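Local coordinates for protein leucyl-tRNA synthetase subunit alpha (PDB 3O0A) that charges tRNA with leucine and, through its CP1 hydrolytic domain, probably edits tRNA carrying the wrong amino acid, at residues Y11-E16 against Y112-A117; P143-R148 against I160-K165; E178-L183 against L192-A197. All coordinates share one frame; numbering follows the deposited sequence.

Interaction 1 (Y11-E16 against Y112-A117)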
loop_
_atom_site.group_PDB
_atom_site.type_symbol
_atom_site.label_atom_id
_atom_site.label_comp_id
_atom_site.label_asym_id
_atom_site.label_seq_id
_atom_site.Cartn_x
_atom_site.Cartn_y
_atom_site.Cartn_z
ATOM N N TYR A 11 -6.617 3.908 -4.529
ATOM C CA TYR A 11 -7.867 4.483 -4.039
ATOM C C TYR A 11 -8.808 3.433 -3.503
ATOM O O TYR A 11 -8.883 2.324 -4.021
ATOM C CB TYR A 11 -8.562 5.315 -5.134
ATOM C CG TYR A 11 -8.757 4.596 -6.453
ATOM C CD1 TYR A 11 -7.776 4.654 -7.451
ATOM C CD2 TYR A 11 -9.916 3.852 -6.710
ATOM C CE1 TYR A 11 -7.937 4.001 -8.676
ATOM C CE2 TYR A 11 -10.090 3.175 -7.950
ATOM C CZ TYR A 11 -9.092 3.258 -8.918
ATOM O OH TYR A 11 -9.231 2.613 -10.134
ATOM N N VAL A 12 -9.536 3.801 -2.460
ATOM C CA VAL A 12 -10.616 2.963 -1.964
ATOM C C VAL A 12 -11.888 3.392 -2.676
ATOM O O VAL A 12 -12.314 4.550 -2.564
ATOM C CB VAL A 12 -10.774 3.093 -0.434
ATOM C CG1 VAL A 12 -11.954 2.285 0.047
ATOM C CG2 VAL A 12 -9.495 2.657 0.281
ATOM N N GLU A 13 -12.469 2.460 -3.432
ATOM C CA GLU A 13 -13.757 2.698 -4.077
ATOM C C GLU A 13 -14.875 2.629 -3.048
ATOM O O GLU A 13 -14.921 1.701 -2.232
ATOM C CB GLU A 13 -14.012 1.656 -5.156
ATOM C CG GLU A 13 -13.027 1.713 -6.305
ATOM C CD GLU A 13 -13.250 0.580 -7.279
ATOM O OE1 GLU A 13 -14.427 0.220 -7.494
ATOM O OE2 GLU A 13 -12.258 0.015 -7.787
ATOM N N ILE A 14 -15.761 3.619 -3.087
ATOM C CA ILE A 14 -16.914 3.666 -2.184
ATOM C C ILE A 14 -18.185 3.840 -3.012
ATOM O O ILE A 14 -18.478 4.942 -3.488
ATOM C CB ILE A 14 -16.781 4.815 -1.146
ATOM C CG1 ILE A 14 -15.523 4.656 -0.270
ATOM C CG2 ILE A 14 -18.049 4.935 -0.291
ATOM C CD1 ILE A 14 -15.547 3.452 0.644
ATOM N N GLU A 15 -18.917 2.737 -3.157
ATOM C CA GLU A 15 -20.095 2.625 -4.028
ATOM C C GLU A 15 -21.297 3.425 -3.513
ATOM O O GLU A 15 -22.100 3.946 -4.300
ATOM C CB GLU A 15 -20.455 1.140 -4.182
ATOM C CG GLU A 15 -21.741 0.828 -4.940
ATOM C CD GLU A 15 -21.642 1.129 -6.429
ATOM O OE1 GLU A 15 -20.572 0.869 -7.030
ATOM O OE2 GLU A 15 -22.640 1.621 -6.996
ATOM N N GLU A 16 -21.410 3.515 -2.193
ATOM C CA GLU A 16 -22.530 4.208 -1.561
ATOM C C GLU A 16 -22.005 5.285 -0.599
ATOM O O GLU A 16 -22.034 5.097 0.611
ATOM C CB GLU A 16 -23.414 3.205 -0.818
ATOM C CG GLU A 16 -24.142 2.201 -1.716
ATOM C CD GLU A 16 -25.225 1.429 -0.973
ATOM O OE1 GLU A 16 -24.898 0.752 0.031
ATOM O OE2 GLU A 16 -26.406 1.515 -1.388
ATOM N N TYR A 112 -10.366 -2.095 1.331
ATOM C CA TYR A 112 -9.500 -2.565 0.256
ATOM C C TYR A 112 -9.286 -1.459 -0.766
ATOM O O TYR A 112 -10.245 -0.837 -1.255
ATOM C CB TYR A 112 -10.119 -3.792 -0.404
ATOM C CG TYR A 112 -10.250 -4.948 0.554
ATOM C CD1 TYR A 112 -11.322 -5.027 1.446
ATOM C CD2 TYR A 112 -9.284 -5.951 0.586
ATOM C CE1 TYR A 112 -11.426 -6.095 2.349
ATOM C CE2 TYR A 112 -9.391 -7.017 1.461
ATOM C CZ TYR A 112 -10.449 -7.079 2.341
ATOM O OH TYR A 112 -10.542 -8.144 3.205
ATOM N N ALA A 113 -8.025 -1.198 -1.059
ATOM C CA ALA A 113 -7.670 -0.188 -2.043
ATOM C C ALA A 113 -7.579 -0.860 -3.408
ATOM O O ALA A 113 -7.092 -1.983 -3.532
ATOM C CB ALA A 113 -6.330 0.424 -1.680
ATOM N N THR A 114 -8.039 -0.155 -4.432
ATOM C CA THR A 114 -7.863 -0.616 -5.791
ATOM C C THR A 114 -6.475 -0.220 -6.253
ATOM O O THR A 114 -6.057 0.935 -6.115
ATOM C CB THR A 114 -8.934 -0.022 -6.710
ATOM O OG1 THR A 114 -10.225 -0.388 -6.208
ATOM C CG2 THR A 114 -8.764 -0.531 -8.140
ATOM N N ASN A 115 -5.762 -1.210 -6.780
ATOM C CA ASN A 115 -4.472 -0.993 -7.423
ATOM C C ASN A 115 -4.727 -0.441 -8.832
ATOM O O ASN A 115 -5.369 -1.108 -9.656
ATOM C CB ASN A 115 -3.730 -2.336 -7.477
ATOM C CG ASN A 115 -2.329 -2.216 -8.046
ATOM O OD1 ASN A 115 -2.024 -1.295 -8.805
ATOM N ND2 ASN A 115 -1.464 -3.156 -7.673
ATOM N N PRO A 116 -4.242 0.782 -9.119
ATOM C CA PRO A 116 -4.524 1.427 -10.415
ATOM C C PRO A 116 -3.856 0.699 -11.590
ATOM O O PRO A 116 -4.249 0.908 -12.736
ATOM C CB PRO A 116 -3.927 2.831 -10.241
ATOM C CG PRO A 116 -2.852 2.652 -9.235
ATOM C CD PRO A 116 -3.393 1.629 -8.264
ATOM N N ALA A 117 -2.862 -0.145 -11.305
ATOM C CA ALA A 117 -2.140 -0.850 -12.377
ATOM C C ALA A 117 -2.951 -2.017 -12.944
ATOM O O ALA A 117 -2.935 -2.269 -14.152
ATOM C CB ALA A 117 -0.792 -1.342 -11.874
HETATM O O HOH W 1 -11.330 -0.231 -3.633
#

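Interaction 2 (P143-R148 against I160-K165)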
loop_
_atom_site.group_PDB
_atom_site.type_symbol
_atom_site.label_atom_id
_atom_site.label_comp_id
_atom_site.label_asym_id
_atom_site.label_seq_id
_atom_site.Cartn_x
_atom_site.Cartn_y
_atom_site.Cartn_z
ATOM N N PRO A 143 5.603 -7.798 -0.941
ATOM C CA PRO A 143 6.414 -8.737 -0.162
ATOM C C PRO A 143 7.404 -9.564 -0.979
ATOM O O PRO A 143 8.438 -9.960 -0.446
ATOM C CB PRO A 143 5.390 -9.667 0.499
ATOM C CG PRO A 143 4.076 -9.076 0.279
ATOM C CD PRO A 143 4.154 -8.019 -0.776
ATOM N N ALA A 144 7.092 -9.829 -2.247
ATOM C CA ALA A 144 8.024 -10.557 -3.115
ATOM C C ALA A 144 9.363 -9.835 -3.304
ATOM O O ALA A 144 10.382 -10.481 -3.556
ATOM C CB ALA A 144 7.379 -10.848 -4.467
ATOM N N HIS A 145 9.366 -8.507 -3.181
ATOM C CA HIS A 145 10.521 -7.698 -3.593
ATOM C C HIS A 145 10.974 -6.644 -2.590
ATOM O O HIS A 145 11.853 -5.830 -2.891
ATOM C CB HIS A 145 10.220 -7.064 -4.961
ATOM C CG HIS A 145 9.788 -8.067 -5.981
ATOM N ND1 HIS A 145 10.604 -9.103 -6.386
ATOM C CD2 HIS A 145 8.618 -8.227 -6.643
ATOM C CE1 HIS A 145 9.959 -9.849 -7.263
ATOM N NE2 HIS A 145 8.754 -9.336 -7.441
ATOM N N ASP A 146 10.371 -6.654 -1.402
ATOM C CA ASP A 146 10.754 -5.742 -0.330
ATOM C C ASP A 146 10.837 -6.569 0.959
ATOM O O ASP A 146 9.846 -7.175 1.384
ATOM C CB ASP A 146 9.737 -4.592 -0.226
ATOM C CG ASP A 146 10.127 -3.518 0.806
ATOM O OD1 ASP A 146 10.315 -3.845 1.996
ATOM O OD2 ASP A 146 10.185 -2.322 0.430
ATOM N N GLN A 147 12.035 -6.622 1.544
ATOM C CA GLN A 147 12.288 -7.441 2.726
ATOM C C GLN A 147 11.434 -7.057 3.931
ATOM O O GLN A 147 10.932 -7.939 4.630
ATOM C CB GLN A 147 13.778 -7.451 3.097
ATOM C CG GLN A 147 14.119 -8.433 4.214
ATOM C CD GLN A 147 13.787 -9.880 3.869
ATOM O OE1 GLN A 147 13.834 -10.286 2.707
ATOM N NE2 GLN A 147 13.466 -10.670 4.888
ATOM N N ARG A 148 11.276 -5.755 4.171
ATOM C CA ARG A 148 10.416 -5.266 5.257
ATOM C C ARG A 148 8.979 -5.758 5.034
ATOM O O ARG A 148 8.332 -6.237 5.965
ATOM C CB ARG A 148 10.443 -3.730 5.346
ATOM C CG ARG A 148 11.834 -3.088 5.338
ATOM C CD ARG A 148 12.410 -3.001 6.742
ATOM N NE ARG A 148 13.578 -2.120 6.815
ATOM C CZ ARG A 148 14.847 -2.527 6.779
ATOM N NH1 ARG A 148 15.138 -3.820 6.668
ATOM N NH2 ARG A 148 15.838 -1.639 6.862
ATOM N N ILE A 160 1.927 -13.183 -1.342
ATOM C CA ILE A 160 3.187 -12.846 -1.976
ATOM C C ILE A 160 2.965 -13.016 -3.478
ATOM O O ILE A 160 2.498 -14.064 -3.927
ATOM C CB ILE A 160 4.352 -13.737 -1.470
ATOM C CG1 ILE A 160 4.379 -13.764 0.064
ATOM C CG2 ILE A 160 5.689 -13.243 -2.030
ATOM C CD1 ILE A 160 5.195 -14.923 0.667
ATOM N N LYS A 161 3.273 -11.971 -4.246
ATOM C CA LYS A 161 3.073 -11.992 -5.695
ATOM C C LYS A 161 4.351 -11.562 -6.415
ATOM O O LYS A 161 4.799 -10.425 -6.274
ATOM C CB LYS A 161 1.906 -11.076 -6.078
ATOM C CG LYS A 161 1.572 -11.010 -7.566
ATOM C CD LYS A 161 0.388 -10.072 -7.744
ATOM C CE LYS A 161 -0.086 -9.990 -9.172
ATOM N NZ LYS A 161 -1.177 -8.971 -9.255
ATOM N N VAL A 162 4.937 -12.477 -7.177
ATOM C CA VAL A 162 6.170 -12.180 -7.908
ATOM C C VAL A 162 5.880 -11.371 -9.171
ATOM O O VAL A 162 5.030 -11.759 -9.973
ATOM C CB VAL A 162 6.951 -13.467 -8.273
ATOM C CG1 VAL A 162 8.252 -13.115 -8.993
ATOM C CG2 VAL A 162 7.241 -14.283 -7.014
ATOM N N VAL A 163 6.580 -10.245 -9.327
ATOM C CA VAL A 163 6.472 -9.422 -10.542
ATOM C C VAL A 163 7.807 -9.087 -11.214
ATOM O O VAL A 163 7.821 -8.640 -12.350
ATOM C CB VAL A 163 5.658 -8.115 -10.320
ATOM C CG1 VAL A 163 4.192 -8.436 -10.121
ATOM C CG2 VAL A 163 6.225 -7.299 -9.155
ATOM N N VAL A 164 8.912 -9.289 -10.504
ATOM C CA VAL A 164 10.249 -9.100 -11.061
ATOM C C VAL A 164 10.972 -10.434 -10.954
ATOM O O VAL A 164 11.334 -10.874 -9.863
ATOM C CB VAL A 164 11.049 -7.985 -10.331
ATOM C CG1 VAL A 164 12.466 -7.881 -10.896
ATOM C CG2 VAL A 164 10.332 -6.631 -10.447
ATOM N N LYS A 165 11.159 -11.087 -12.091
ATOM C CA LYS A 165 11.780 -12.401 -12.097
ATOM C C LYS A 165 13.294 -12.312 -12.263
ATOM O O LYS A 165 13.771 -11.775 -13.263
ATOM C CB LYS A 165 11.168 -13.278 -13.185
ATOM C CG LYS A 165 9.992 -14.113 -12.701
ATOM C CD LYS A 165 9.808 -15.342 -13.581
ATOM C CE LYS A 165 8.535 -16.094 -13.224
ATOM N NZ LYS A 165 8.227 -17.141 -14.248
HETATM O O HOH W 2 4.428 -9.237 -3.827
#

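Interaction 3 (E178-L183 against L192-A197)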
loop_
_atom_site.group_PDB
_atom_site.type_symbol
_atom_site.label_atom_id
_atom_site.label_comp_id
_atom_site.label_asym_id
_atom_site.label_seq_id
_atom_site.Cartn_x
_atom_site.Cartn_y
_atom_site.Cartn_z
ATOM N N GLU A 178 15.218 -8.360 -4.044
ATOM C CA GLU A 178 15.196 -6.900 -4.185
ATOM C C GLU A 178 15.930 -6.350 -5.417
ATOM O O GLU A 178 15.943 -5.136 -5.633
ATOM C CB GLU A 178 15.705 -6.241 -2.905
ATOM C CG GLU A 178 14.948 -6.698 -1.652
ATOM C CD GLU A 178 15.304 -5.900 -0.413
ATOM O OE1 GLU A 178 16.506 -5.635 -0.194
ATOM O OE2 GLU A 178 14.378 -5.536 0.347
ATOM N N GLY A 179 16.511 -7.238 -6.226
ATOM C CA GLY A 179 17.320 -6.834 -7.381
ATOM C C GLY A 179 16.558 -6.633 -8.683
ATOM O O GLY A 179 15.330 -6.508 -8.693
ATOM N N LYS A 180 17.300 -6.611 -9.789
ATOM C CA LYS A 180 16.721 -6.384 -11.115
ATOM C C LYS A 180 16.242 -7.688 -11.755
ATOM O O LYS A 180 16.690 -8.775 -11.391
ATOM C CB LYS A 180 17.746 -5.677 -12.020
ATOM C CG LYS A 180 18.207 -4.318 -11.481
ATOM C CD LYS A 180 19.270 -3.655 -12.350
ATOM C CE LYS A 180 19.925 -2.494 -11.600
ATOM N NZ LYS A 180 21.047 -1.880 -12.373
ATOM N N GLY A 181 15.327 -7.576 -12.713
ATOM C CA GLY A 181 14.828 -8.741 -13.436
ATOM C C GLY A 181 13.964 -8.371 -14.626
ATOM O O GLY A 181 14.067 -7.268 -15.151
ATOM N N THR A 182 13.134 -9.307 -15.071
ATOM C CA THR A 182 12.153 -9.011 -16.108
ATOM C C THR A 182 10.771 -9.176 -15.509
ATOM O O THR A 182 10.545 -10.035 -14.645
ATOM C CB THR A 182 12.297 -9.886 -17.380
ATOM O OG1 THR A 182 12.088 -11.260 -17.050
ATOM C CG2 THR A 182 13.681 -9.724 -18.000
ATOM N N LEU A 183 9.843 -8.342 -15.954
ATOM C CA LEU A 183 8.523 -8.350 -15.350
ATOM C C LEU A 183 7.701 -9.566 -15.724
ATOM O O LEU A 183 7.762 -10.062 -16.853
ATOM C CB LEU A 183 7.740 -7.076 -15.686
ATOM C CG LEU A 183 8.232 -5.730 -15.134
ATOM C CD1 LEU A 183 7.072 -4.748 -15.140
ATOM C CD2 LEU A 183 8.850 -5.797 -13.761
ATOM N N LEU A 192 9.441 -6.835 -19.877
ATOM C CA LEU A 192 10.318 -5.663 -19.787
ATOM C C LEU A 192 11.354 -5.849 -18.692
ATOM O O LEU A 192 11.053 -6.417 -17.634
ATOM C CB LEU A 192 9.518 -4.391 -19.474
ATOM C CG LEU A 192 8.489 -3.832 -20.458
ATOM C CD1 LEU A 192 7.985 -2.496 -19.921
ATOM C CD2 LEU A 192 9.085 -3.688 -21.867
ATOM N N ASP A 193 12.565 -5.356 -18.950
ATOM C CA ASP A 193 13.581 -5.223 -17.913
ATOM C C ASP A 193 13.059 -4.245 -16.885
ATOM O O ASP A 193 12.426 -3.237 -17.231
ATOM C CB ASP A 193 14.910 -4.724 -18.489
ATOM C CG ASP A 193 15.450 -5.623 -19.590
ATOM O OD1 ASP A 193 15.265 -6.864 -19.521
ATOM O OD2 ASP A 193 16.073 -5.087 -20.533
ATOM N N SER A 194 13.310 -4.546 -15.618
ATOM C CA SER A 194 12.650 -3.823 -14.537
ATOM C C SER A 194 13.025 -2.342 -14.491
ATOM O O SER A 194 12.180 -1.506 -14.168
ATOM C CB SER A 194 12.865 -4.522 -13.188
ATOM O OG SER A 194 14.235 -4.809 -12.937
ATOM N N GLU A 195 14.264 -2.000 -14.851
ATOM C CA GLU A 195 14.655 -0.581 -14.885
ATOM C C GLU A 195 13.861 0.206 -15.934
ATOM O O GLU A 195 13.341 1.288 -15.640
ATOM C CB GLU A 195 16.171 -0.391 -15.059
ATOM C CG GLU A 195 17.018 -0.890 -13.886
ATOM C CD GLU A 195 16.595 -0.307 -12.539
ATOM O OE1 GLU A 195 16.565 0.938 -12.398
ATOM O OE2 GLU A 195 16.290 -1.100 -11.620
ATOM N N THR A 196 13.736 -0.359 -17.134
ATOM C CA THR A 196 12.902 0.225 -18.191
ATOM C C THR A 196 11.440 0.342 -17.748
ATOM O O THR A 196 10.770 1.351 -18.017
ATOM C CB THR A 196 12.991 -0.598 -19.486
ATOM O OG1 THR A 196 14.357 -0.662 -19.917
ATOM C CG2 THR A 196 12.141 0.035 -20.597
ATOM N N ALA A 197 10.962 -0.691 -17.059
ATOM C CA ALA A 197 9.583 -0.737 -16.573
ATOM C C ALA A 197 9.275 0.377 -15.577
ATOM O O ALA A 197 8.141 0.840 -15.509
ATOM C CB ALA A 197 9.285 -2.092 -15.946
#

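Interaction 1 (Y11-E16 against Y112-A117)
Tyr11 and Thr114 form one antiparallel hydrogen-bonded pair where the ends of strands 6-13 and 106-114 meet, their short axes inclined at 109°, a steep angle consistent with a pairing limited to a single bridge. Thr114 N donates to Tyr11 O at 2.7 Å, whereas the return bond from Tyr11 N to Thr114 O is weak at 3.4 Å. Within the CP1 domain, the bridge joins a central strand of the antiparallel sheet to an edge strand of the mixed sheet.

Tyr11 holds CG between its backbone N and carbonyl carbon (chi1 52°), which swings the ring back over Thr114. There Thr114 CB sits above one ring face, 4.1 Å from the centroid of the Tyr11 ring, a CH-pi contact, with Thr114 CG2 3.9 Å from Tyr11 CE2, while Arg37 makes a cation-pi contact with the same ring. The OG1 branch of Thr114 donates to Glu13 OE2 at 2.6 Å, reaching it from above the carboxylate plane. A water accepts from Glu13 N and donates to both Tyr112 O and Thr114 OG1. With a valine in place of Thr114, Glu13 OE2 would probably be left without its hydroxyl donor and the water without one of its acceptors.

Threonine thus suits a site needing both a hydrocarbon face and a hydroxyl, and Glu13, also salt-bridged to Lys121, probably has its negative charge stabilised.

Interaction 2 (P143-R148 against I160-K165)
Ile160 begins the contact by laying its CG2 methyl against Ala144, 3.8 Å from Ala144 CB, while its CG1 faces the ring of Pro143. The alanine methyl and the compact proline ring suit this close approach to Ile160 and to the carbonyl of Lys161. Ala144 CB stands 3.2 Å from Lys161 O, tight packing that leaves little room for anything larger than a methyl. A water bridges the two backbones, accepting from both Ala144 N and Lys161 N. The lysine chain itself is fully extended and leads away, its NZ bonding Phe51 O and pairing with Glu120.

Val162 brings its CG1 to within 4.1 Å of His145 CE1. Next, Val163 N donates to His145 NE2 at 3.0 Å, lying in the plane of the ring. The bond is nearly straight, with an N-H...N angle of 167°. Val163 CG2 also packs 3.6 Å from His145 CD2. Since ND1 of the same ring bonds Tyr177 O, both ring nitrogens are engaged and rotation of the imidazole is restrained. His145 points its ring at this backbone by setting CG anti to its own carbonyl carbon (chi1 -53°).

Val164 completes the enclosure. Its CB lies over one face of the His145 ring, 4.0 Å from the centroid, a CH-pi contact, with Ala144 CB over the opposite face. Val164 O, buried here without a hydrogen-bond partner in the model, lies 3.1 Å from His145 CE1.

Within the editing domain, the whole contact thus ties the start of helix 147-156, where Asp146 caps Asp149 N, to the chain that follows that helix, just as it enters strand 164-165 and pairs with strand 182-183.

Interaction 3 (E178-L183 against L192-A197)
Gly181 and Ser194 exchange two hydrogen bonds. Gly181 N donates to Ser194 OG at 3.0 Å, nearly straight at 166°, and Ser194 N returns a bond to Gly181 O at 2.9 Å. The serine can accept this way because its OG stands between its own backbone N and carbonyl carbon (chi1 51°), turned back toward Gly181. Gly181 is almost fully extended, a conformation that a residue without a side chain adopts readily.

Two residues further along, Leu183 N donates to Leu192 O at 2.8 Å, with the donor in the carbonyl plane. The same oxygen receives a CA-H...O contact from Thr182 CA at 3.2 Å. These bonds make a single backbone bridge between Thr182 and Asp193, on which the chain closes after the loop following strand 182-183 and then turns directly into helix 194-207. Bridge and helix start both belong to the CP1 editing domain of leucyl-tRNA synthetase. Asp193 holds the N-cap position, yet its side chain makes no capping bond; Ser194 N, in the helix's first turn, is satisfied instead by Gly181 O. Asp193 O accepts from Ala197 N, an early backbone bond of the helix. The backbone of Thr182 also bonds that of Lys165, in the two-stranded sheet with strand 164-165.

Lys180 meets Glu195 mainly through its methylene groups, the opposite charges lying near but not in contact. Their chains cross at about a right angle, with Lys180 CG 3.7 Å from Glu195 OE2, but Lys180 NZ remains 4.9 Å from Glu195 OE2. Glu195 is bent at chi2, and its OE1 pairs with Lys198.

Beneath the polar bonds, Leu183 CD1 packs 3.5 Å from Ala197 CB. The branched leucine also reaches Phe189 and Val164, while the small alanine lets the helix lie close to the strand.

Interactions 2 and 3 are neighbours, their centres 12 Å apart, and are joined by the little antiparallel sheet of strands 164-165 and 182-183. Lys165 N lies 2.8 Å from Thr182 O, and Gln147 N lies 2.8 Å from Glu178 OE2, both probable hydrogen bonds; the second ties the start of helix 147-156 to the segment 178-183. Interaction 1 stands apart, its centre 22 Å from that of interaction 2 and 27 Å from that of interaction 3. Its nearest atoms come within about 6 Å of interaction 2, and Phe51 is shared by the two, touched by Ala117 and bonded at its carbonyl by Lys161 NZ. The three contacts follow one another in series along the chain.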